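PDB 3IF2: aminotransferase from Psychrobacter arcticus 273-4, which binds pyridoxal 5'-phosphate and probably acts as a valine-pyruvate transaminase, moving amino groups between amino acids and keto acids. Local coordinates for residues D22-A27 with L392-E397; P33-G38 with L426-K431; V93-R98 with P318-D323. All coordinates share one frame; numbering follows the deposited sequence.

Interaction 1 of 3, residues D22-A27 with L392-E397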
loop_
_atom_site.group_PDB
_atom_site.type_symbol
_atom_site.label_atom_id
_atom_site.label_comp_id
_atom_site.label_asym_id
_atom_site.label_seq_id
_atom_site.Cartn_x
_atom_site.Cartn_y
_atom_site.Cartn_z
ATOM N N ASP A 22 -13.947 14.888 -1.072
ATOM C CA ASP A 22 -13.370 16.143 -1.586
ATOM C C ASP A 22 -13.727 17.328 -0.682
ATOM O O ASP A 22 -12.846 18.114 -0.329
ATOM C CB ASP A 22 -13.810 16.435 -3.042
ATOM C CG ASP A 22 -13.178 15.485 -4.071
ATOM O OD1 ASP A 22 -12.069 14.951 -3.849
ATOM O OD2 ASP A 22 -13.801 15.278 -5.127
ATOM N N ASP A 23 -15.001 17.441 -0.303
ATOM C CA ASP A 23 -15.457 18.508 0.615
ATOM C C ASP A 23 -14.774 18.443 1.994
ATOM O O ASP A 23 -14.437 19.476 2.573
ATOM C CB ASP A 23 -16.979 18.467 0.783
ATOM C CG ASP A 23 -17.731 18.829 -0.485
ATOM O OD1 ASP A 23 -17.109 19.165 -1.512
ATOM O OD2 ASP A 23 -18.969 18.779 -0.462
ATOM N N LEU A 24 -14.579 17.228 2.495
ATOM C CA LEU A 24 -13.882 16.999 3.770
ATOM C C LEU A 24 -12.356 17.306 3.650
ATOM O O LEU A 24 -11.740 17.814 4.606
ATOM C CB LEU A 24 -14.180 15.582 4.339
ATOM C CG LEU A 24 -15.499 15.355 5.145
ATOM C CD1 LEU A 24 -16.762 15.925 4.488
ATOM C CD2 LEU A 24 -15.686 13.843 5.528
ATOM N N GLY A 25 -11.765 17.007 2.489
ATOM C CA GLY A 25 -10.358 17.330 2.207
ATOM C C GLY A 25 -10.142 18.822 1.981
ATOM O O GLY A 25 -9.110 19.360 2.389
ATOM N N ASP A 26 -11.104 19.480 1.325
ATOM C CA ASP A 26 -11.041 20.922 1.039
ATOM C C ASP A 26 -11.125 21.768 2.321
ATOM O O ASP A 26 -10.312 22.693 2.499
ATOM C CB ASP A 26 -12.137 21.362 0.034
ATOM C CG ASP A 26 -11.891 20.864 -1.420
ATOM O OD1 ASP A 26 -10.819 20.306 -1.743
ATOM O OD2 ASP A 26 -12.800 21.047 -2.262
ATOM N N ALA A 27 -12.093 21.440 3.192
ATOM C CA ALA A 27 -12.309 22.115 4.501
ATOM C C ALA A 27 -11.050 22.154 5.373
ATOM O O ALA A 27 -10.753 23.198 5.962
ATOM C CB ALA A 27 -13.437 21.448 5.268
ATOM N N LEU A 392 -18.945 20.462 9.926
ATOM C CA LEU A 392 -18.912 19.287 9.058
ATOM C C LEU A 392 -19.170 17.997 9.809
ATOM O O LEU A 392 -18.464 17.700 10.749
ATOM C CB LEU A 392 -17.583 19.203 8.301
ATOM C CG LEU A 392 -17.498 20.067 7.026
ATOM C CD1 LEU A 392 -17.578 21.563 7.313
ATOM C CD2 LEU A 392 -16.214 19.750 6.258
ATOM N N ILE A 393 -20.192 17.256 9.382
ATOM C CA ILE A 393 -20.533 15.930 9.898
ATOM C C ILE A 393 -20.617 15.015 8.666
ATOM O O ILE A 393 -20.323 15.464 7.572
ATOM C CB ILE A 393 -21.821 15.978 10.787
ATOM C CG1 ILE A 393 -23.059 16.546 10.064
ATOM C CG2 ILE A 393 -21.563 16.858 12.013
ATOM C CD1 ILE A 393 -23.651 15.684 8.975
ATOM N N VAL A 394 -20.970 13.743 8.827
ATOM C CA VAL A 394 -21.142 12.828 7.682
ATOM C C VAL A 394 -22.619 12.355 7.623
ATOM O O VAL A 394 -23.149 11.875 8.636
ATOM C CB VAL A 394 -20.179 11.633 7.737
ATOM C CG1 VAL A 394 -20.200 10.871 6.410
ATOM C CG2 VAL A 394 -18.748 12.110 8.003
ATOM N N PRO A 395 -23.288 12.495 6.447
ATOM C CA PRO A 395 -24.691 12.040 6.337
ATOM C C PRO A 395 -24.780 10.510 6.237
ATOM O O PRO A 395 -23.854 9.859 5.737
ATOM C CB PRO A 395 -25.189 12.725 5.062
ATOM C CG PRO A 395 -24.002 12.818 4.200
ATOM C CD PRO A 395 -22.779 12.944 5.131
ATOM N N SER A 396 -25.882 9.958 6.731
ATOM C CA SER A 396 -26.101 8.509 6.777
ATOM C C SER A 396 -26.239 7.740 5.463
ATOM O O SER A 396 -25.949 6.544 5.441
ATOM C CB SER A 396 -27.352 8.210 7.617
ATOM O OG SER A 396 -28.497 8.988 7.220
ATOM N N GLU A 397 -26.666 8.391 4.382
ATOM C CA GLU A 397 -26.895 7.668 3.138
ATOM C C GLU A 397 -25.685 6.947 2.512
ATOM O O GLU A 397 -25.885 6.099 1.655
ATOM C CB GLU A 397 -27.635 8.525 2.114
ATOM C CG GLU A 397 -26.863 9.654 1.464
ATOM C CD GLU A 397 -27.714 10.353 0.404
ATOM O OE1 GLU A 397 -28.634 11.130 0.791
ATOM O OE2 GLU A 397 -27.467 10.105 -0.805
#

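Interaction 2 of 3, residues P33-G38 with L426-K431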
loop_
_atom_site.group_PDB
_atom_site.type_symbol
_atom_site.label_atom_id
_atom_site.label_comp_id
_atom_site.label_asym_id
_atom_site.label_seq_id
_atom_site.Cartn_x
_atom_site.Cartn_y
_atom_site.Cartn_z
ATOM N N PRO A 33 -11.717 28.590 8.814
ATOM C CA PRO A 33 -11.737 27.577 9.872
ATOM C C PRO A 33 -13.105 26.880 9.922
ATOM O O PRO A 33 -14.102 27.441 9.457
ATOM C CB PRO A 33 -11.448 28.386 11.140
ATOM C CG PRO A 33 -11.886 29.762 10.847
ATOM C CD PRO A 33 -11.955 29.945 9.358
ATOM N N VAL A 34 -13.129 25.663 10.460
ATOM C CA VAL A 34 -14.353 24.850 10.544
ATOM C C VAL A 34 -14.442 24.041 11.829
ATOM O O VAL A 34 -13.413 23.752 12.446
ATOM C CB VAL A 34 -14.422 23.828 9.360
ATOM C CG1 VAL A 34 -14.599 24.557 8.033
ATOM C CG2 VAL A 34 -13.168 22.923 9.348
ATOM N N ASN A 35 -15.674 23.682 12.206
ATOM C CA ASN A 35 -15.943 22.777 13.320
ATOM C C ASN A 35 -15.903 21.408 12.651
ATOM O O ASN A 35 -16.895 20.966 12.086
ATOM C CB ASN A 35 -17.311 23.041 13.973
ATOM C CG ASN A 35 -17.449 24.449 14.538
ATOM O OD1 ASN A 35 -16.469 25.080 14.930
ATOM N ND2 ASN A 35 -18.681 24.935 14.602
HETATM N N MSE A 36 -14.744 20.756 12.681
HETATM C CA MSE A 36 -14.525 19.482 11.977
HETATM C C MSE A 36 -14.943 18.263 12.821
HETATM O O MSE A 36 -14.162 17.756 13.622
HETATM C CB MSE A 36 -13.050 19.398 11.509
HETATM C CG MSE A 36 -12.600 18.078 10.814
HETATM SE SE MSE A 36 -13.813 17.477 9.396
HETATM C CE MSE A 36 -12.726 15.979 8.770
ATOM N N LEU A 37 -16.191 17.822 12.640
ATOM C CA LEU A 37 -16.757 16.620 13.302
ATOM C C LEU A 37 -17.003 15.462 12.329
ATOM O O LEU A 37 -17.609 14.469 12.712
ATOM C CB LEU A 37 -18.079 16.983 14.016
ATOM C CG LEU A 37 -18.004 18.062 15.091
ATOM C CD1 LEU A 37 -19.404 18.351 15.642
ATOM C CD2 LEU A 37 -17.025 17.636 16.201
ATOM N N GLY A 38 -16.519 15.585 11.088
ATOM C CA GLY A 38 -16.684 14.569 10.022
ATOM C C GLY A 38 -15.556 13.578 9.744
ATOM O O GLY A 38 -15.752 12.607 8.985
ATOM N N LEU A 426 -16.508 20.261 19.722
ATOM C CA LEU A 426 -17.775 19.589 20.065
ATOM C C LEU A 426 -18.843 20.548 20.616
ATOM O O LEU A 426 -20.023 20.388 20.281
ATOM C CB LEU A 426 -17.561 18.418 21.046
ATOM C CG LEU A 426 -16.956 17.095 20.536
ATOM C CD1 LEU A 426 -16.394 16.283 21.719
ATOM C CD2 LEU A 426 -17.961 16.260 19.712
ATOM N N ILE A 427 -18.438 21.524 21.436
ATOM C CA ILE A 427 -19.367 22.520 22.001
ATOM C C ILE A 427 -19.963 23.420 20.884
ATOM O O ILE A 427 -21.188 23.588 20.794
ATOM C CB ILE A 427 -18.680 23.441 23.099
ATOM C CG1 ILE A 427 -18.213 22.635 24.326
ATOM C CG2 ILE A 427 -19.625 24.561 23.574
ATOM C CD1 ILE A 427 -17.305 23.446 25.278
ATOM N N ASP A 428 -19.070 23.989 20.071
ATOM C CA ASP A 428 -19.433 24.868 18.950
ATOM C C ASP A 428 -20.282 24.154 17.887
ATOM O O ASP A 428 -21.305 24.681 17.450
ATOM C CB ASP A 428 -18.170 25.440 18.269
ATOM C CG ASP A 428 -17.355 26.370 19.170
ATOM O OD1 ASP A 428 -17.774 26.703 20.304
ATOM O OD2 ASP A 428 -16.269 26.774 18.712
ATOM N N GLY A 429 -19.830 22.963 17.484
ATOM C CA GLY A 429 -20.481 22.139 16.470
ATOM C C GLY A 429 -21.873 21.707 16.863
ATOM O O GLY A 429 -22.807 21.889 16.091
ATOM N N ILE A 430 -22.005 21.157 18.071
ATOM C CA ILE A 430 -23.307 20.726 18.596
ATOM C C ILE A 430 -24.257 21.929 18.765
ATOM O O ILE A 430 -25.456 21.785 18.508
ATOM C CB ILE A 430 -23.167 19.894 19.888
ATOM C CG1 ILE A 430 -22.501 18.563 19.568
ATOM C CG2 ILE A 430 -24.526 19.609 20.533
ATOM C CD1 ILE A 430 -22.099 17.803 20.787
ATOM N N LYS A 431 -23.730 23.099 19.158
ATOM C CA LYS A 431 -24.542 24.334 19.262
ATOM C C LYS A 431 -25.223 24.648 17.909
ATOM O O LYS A 431 -26.428 24.880 17.876
ATOM C CB LYS A 431 -23.697 25.542 19.736
ATOM C CG LYS A 431 -24.470 26.855 20.038
ATOM C CD LYS A 431 -23.485 27.991 20.381
ATOM C CE LYS A 431 -24.163 29.305 20.747
ATOM N NZ LYS A 431 -25.038 29.823 19.651
#

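Interaction 3 of 3, residues V93-R98 with P318-D323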
loop_
_atom_site.group_PDB
_atom_site.type_symbol
_atom_site.label_atom_id
_atom_site.label_comp_id
_atom_site.label_asym_id
_atom_site.label_seq_id
_atom_site.Cartn_x
_atom_site.Cartn_y
_atom_site.Cartn_z
ATOM N N VAL A 93 2.450 -13.258 17.535
ATOM C CA VAL A 93 2.213 -14.691 17.801
ATOM C C VAL A 93 2.250 -14.948 19.307
ATOM O O VAL A 93 1.292 -15.472 19.875
ATOM C CB VAL A 93 3.265 -15.605 17.085
ATOM C CG1 VAL A 93 3.230 -17.033 17.622
ATOM C CG2 VAL A 93 3.063 -15.581 15.555
ATOM N N GLY A 94 3.359 -14.559 19.942
ATOM C CA GLY A 94 3.524 -14.702 21.394
ATOM C C GLY A 94 2.401 -14.042 22.181
ATOM O O GLY A 94 1.786 -14.669 23.053
ATOM N N PHE A 95 2.121 -12.787 21.831
ATOM C CA PHE A 95 1.061 -11.954 22.436
ATOM C C PHE A 95 -0.352 -12.578 22.385
ATOM O O PHE A 95 -1.022 -12.668 23.433
ATOM C CB PHE A 95 1.059 -10.575 21.758
ATOM C CG PHE A 95 0.036 -9.617 22.291
ATOM C CD1 PHE A 95 -1.240 -9.562 21.725
ATOM C CD2 PHE A 95 0.348 -8.756 23.341
ATOM C CE1 PHE A 95 -2.196 -8.691 22.211
ATOM C CE2 PHE A 95 -0.594 -7.873 23.834
ATOM C CZ PHE A 95 -1.880 -7.847 23.275
ATOM N N PHE A 96 -0.806 -12.987 21.192
ATOM C CA PHE A 96 -2.116 -13.633 21.069
ATOM C C PHE A 96 -2.178 -14.986 21.790
ATOM O O PHE A 96 -3.208 -15.306 22.417
ATOM C CB PHE A 96 -2.558 -13.773 19.612
ATOM C CG PHE A 96 -2.892 -12.455 18.951
ATOM C CD1 PHE A 96 -3.941 -11.674 19.424
ATOM C CD2 PHE A 96 -2.186 -12.010 17.835
ATOM C CE1 PHE A 96 -4.254 -10.457 18.822
ATOM C CE2 PHE A 96 -2.511 -10.803 17.228
ATOM C CZ PHE A 96 -3.547 -10.028 17.717
ATOM N N ASN A 97 -1.097 -15.762 21.709
ATOM C CA ASN A 97 -1.015 -17.061 22.411
ATOM C C ASN A 97 -1.006 -16.916 23.949
ATOM O O ASN A 97 -1.595 -17.739 24.629
ATOM C CB ASN A 97 0.192 -17.902 21.918
ATOM C CG ASN A 97 -0.001 -18.460 20.510
ATOM O OD1 ASN A 97 -1.118 -18.627 20.034
ATOM N ND2 ASN A 97 1.093 -18.771 19.850
ATOM N N ARG A 98 -0.331 -15.880 24.471
ATOM C CA ARG A 98 -0.333 -15.545 25.920
ATOM C C ARG A 98 -1.728 -15.210 26.404
ATOM O O ARG A 98 -2.162 -15.703 27.436
ATOM C CB ARG A 98 0.502 -14.276 26.247
ATOM C CG ARG A 98 2.000 -14.432 26.358
ATOM C CD ARG A 98 2.662 -13.246 27.127
ATOM N NE ARG A 98 2.531 -11.904 26.534
ATOM C CZ ARG A 98 3.230 -11.436 25.487
ATOM N NH1 ARG A 98 4.079 -12.210 24.789
ATOM N NH2 ARG A 98 3.038 -10.175 25.088
ATOM N N PRO A 318 8.146 -3.677 20.483
ATOM C CA PRO A 318 8.449 -3.746 21.906
ATOM C C PRO A 318 7.243 -3.545 22.822
ATOM O O PRO A 318 7.215 -4.142 23.891
ATOM C CB PRO A 318 9.503 -2.636 22.112
ATOM C CG PRO A 318 9.326 -1.720 20.969
ATOM C CD PRO A 318 8.950 -2.628 19.832
ATOM N N LEU A 319 6.271 -2.735 22.405
ATOM C CA LEU A 319 5.051 -2.497 23.195
ATOM C C LEU A 319 4.125 -3.743 23.205
ATOM O O LEU A 319 3.291 -3.886 24.119
ATOM C CB LEU A 319 4.295 -1.237 22.711
ATOM C CG LEU A 319 5.081 0.084 22.565
ATOM C CD1 LEU A 319 4.200 1.211 22.052
ATOM C CD2 LEU A 319 5.739 0.507 23.855
ATOM N N VAL A 320 4.246 -4.616 22.187
ATOM C CA VAL A 320 3.507 -5.907 22.134
ATOM C C VAL A 320 4.248 -6.909 23.038
ATOM O O VAL A 320 3.619 -7.568 23.887
ATOM C CB VAL A 320 3.369 -6.455 20.665
ATOM C CG1 VAL A 320 2.879 -7.884 20.644
ATOM C CG2 VAL A 320 2.471 -5.574 19.850
ATOM N N ALA A 321 5.576 -6.989 22.874
ATOM C CA ALA A 321 6.447 -7.871 23.682
ATOM C C ALA A 321 6.236 -7.747 25.183
ATOM O O ALA A 321 6.204 -8.768 25.883
ATOM C CB ALA A 321 7.931 -7.652 23.357
ATOM N N ASN A 322 6.060 -6.526 25.674
ATOM C CA ASN A 322 5.892 -6.300 27.127
ATOM C C ASN A 322 4.451 -5.947 27.581
ATOM O O ASN A 322 4.261 -5.431 28.689
ATOM C CB ASN A 322 6.903 -5.228 27.582
ATOM C CG ASN A 322 6.563 -3.824 27.084
ATOM O OD1 ASN A 322 5.488 -3.567 26.515
ATOM N ND2 ASN A 322 7.470 -2.904 27.320
ATOM N N ASP A 323 3.470 -6.182 26.704
ATOM C CA ASP A 323 2.051 -5.845 26.933
ATOM C C ASP A 323 1.718 -4.361 27.183
ATOM O O ASP A 323 0.566 -4.059 27.505
ATOM C CB ASP A 323 1.412 -6.736 28.031
ATOM C CG ASP A 323 1.272 -8.205 27.617
ATOM O OD1 ASP A 323 1.332 -8.536 26.410
ATOM O OD2 ASP A 323 1.074 -9.053 28.527
#

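Interaction 1 of 3, residues D22-A27 with L392-E397
L392 meets the helix 16-29 with one branch of its side chain. Its CD2 lies 3.4 Å from CB of A27. The same methyl is 4.3 Å from CD1 of L24, so it sits between two residues one helical turn apart. It also comes to within 4.1 Å of the backbone O of D23, a carbonyl already used by the N of A27 inside the helix. L392 reaches this position with CG beside its own backbone N and anti to the carbonyl carbon (chi1 -83°). A third apolar contact, to V394, lies two residues on. There the other branch of L24, CD2, stands 4.3 Å from CG2 of V394. L24 therefore divides its two methyls between L392 and V394, while I393 between them turns away and packs on Y383 and L386 of helix 379-388.

OD2 of D23 finds its partner outside the two segments. It is hydrogen-bonded to OH of Y383, and K387 adds a long, weak ion pair.

The contact buries 171 Å² in all. It lays an N-terminal helix on the strand region 392-395, in the small domain of a fold type I aminotransferase. V394 is near the cofactor site but not at it, its side chain about 8 Å from that of N217. Methyl groups join the segments without polar or directional bonds, while backbone bonds of L392 and V394 tie the strand to N35, L37 and R416.

Interaction 2 of 3, residues P33-G38 with L426-K431
L37 and N35 face the helix 423-441 where G429 brings its backbone close. The CA atoms of N35 and G429 are 5.6 Å apart. CD1 of L37 lies 4.0 Å from CA of G429, against bare backbone. Its other branch, CD2, meets CD2 of L426 one turn earlier at 3.9 Å. With CG of L37 beside the backbone N and anti to the carbonyl carbon (chi1 -59°), one methyl goes to G429 and the other to L426.

The N35 amide lies across the D428-G429 backbone and CB of D428. Its ND2 is 3.7 Å from both CB of D428 and N of G429, which is van der Waals contact. The amide and carboxylate planes of N35 and D428 are 52° apart, and the two side chains cross at about a right angle.

The polar end of N35 is held from elsewhere: ND2 bonds to OG1 of T391. OD1 of D428 has a weak hydrogen bond with Q424 in its own helix. Backbone bonds from N35 to G390 and from L37 to S418 help fix the segment. Behind the helix, L426, I427 and I430 pack on helix 324-351.

Strand 35-36 and the residue after it pack on helix 423-441 in the small domain of a fold type I aminotransferase. This short strand, from the N-terminal part of the chain, runs parallel to 391-392 and rests on the C-terminal helix.

Interaction 3 of 3, residues V93-R98 with P318-D323
R98 reaches across from helix 86-100 and uses one nitrogen, NH2, for two acceptors. The stronger bond is a salt bridge to OD1 of D323, 2.7 Å from NH2 and almost straight at 177°. The oxygen lies in the guanidinium plane. Relative to the aspartate, the donor stands above the carboxylate plane, 41° out of it. The second bond, to O of V320, is weak: NH2 and O are 2.9 Å apart, but the angle at the hydrogen is only 121°. Both oxygens lie at the edge of the guanidinium group. The chain of R98 is bent at chi3, which folds the group back so that one face lies over CA of F95.

OD1 of D323 has a further partner, NE2 of H99. Two side chains of helix 86-100 therefore grip the same carboxylate oxygen. The O of V320 is also taken by the N of D323, in the turn that ends helix 311-321. OD1 of N322 bonds to N of R324, the start of the next helix.

Next to the polar contact the packing is apolar. CG1 of V320 presses on CB of F95 at 3.4 Å, and the two side chains cross at about a right angle. The F95 ring approaches the carboxylate obliquely, CD2 3.2 Å from OD1 of D323, with the two planes nearly perpendicular. H99 meets that ring edge-to-face, while P251, F252 and I325 add to the packing around it.

An arginine of helix 86-100 thus binds the V320 carbonyl weakly and the D323 carboxylate strongly, with a hydrophobic pair beside it. The salt bridge joins this helix to the junction between helices 311-321 and 324-351 of the fold type I aminotransferase.

Interactions 1 and 2 form one continuous patch, with centres 12 Å apart. The parallel pairing of 35-36 with 391-392 joins them: L392 N lies 3.0 Å from N35 O, and L392 O lies 3.0 Å from L37 N. The segments of the two contacts alternate along the chain, so the N-terminal and C-terminal parts are joined at two adjacent places. Interaction 3 stands apart, about 29 Å from interaction 1 and 26 Å from interaction 2 between nearest atoms. It is nested within the chain loops that both close. Interaction 1 comes nearest the cofactor: the V394 side chain is about 11 Å from pyridoxal phosphate. Interactions 2 and 3 lie away from the annotated sites.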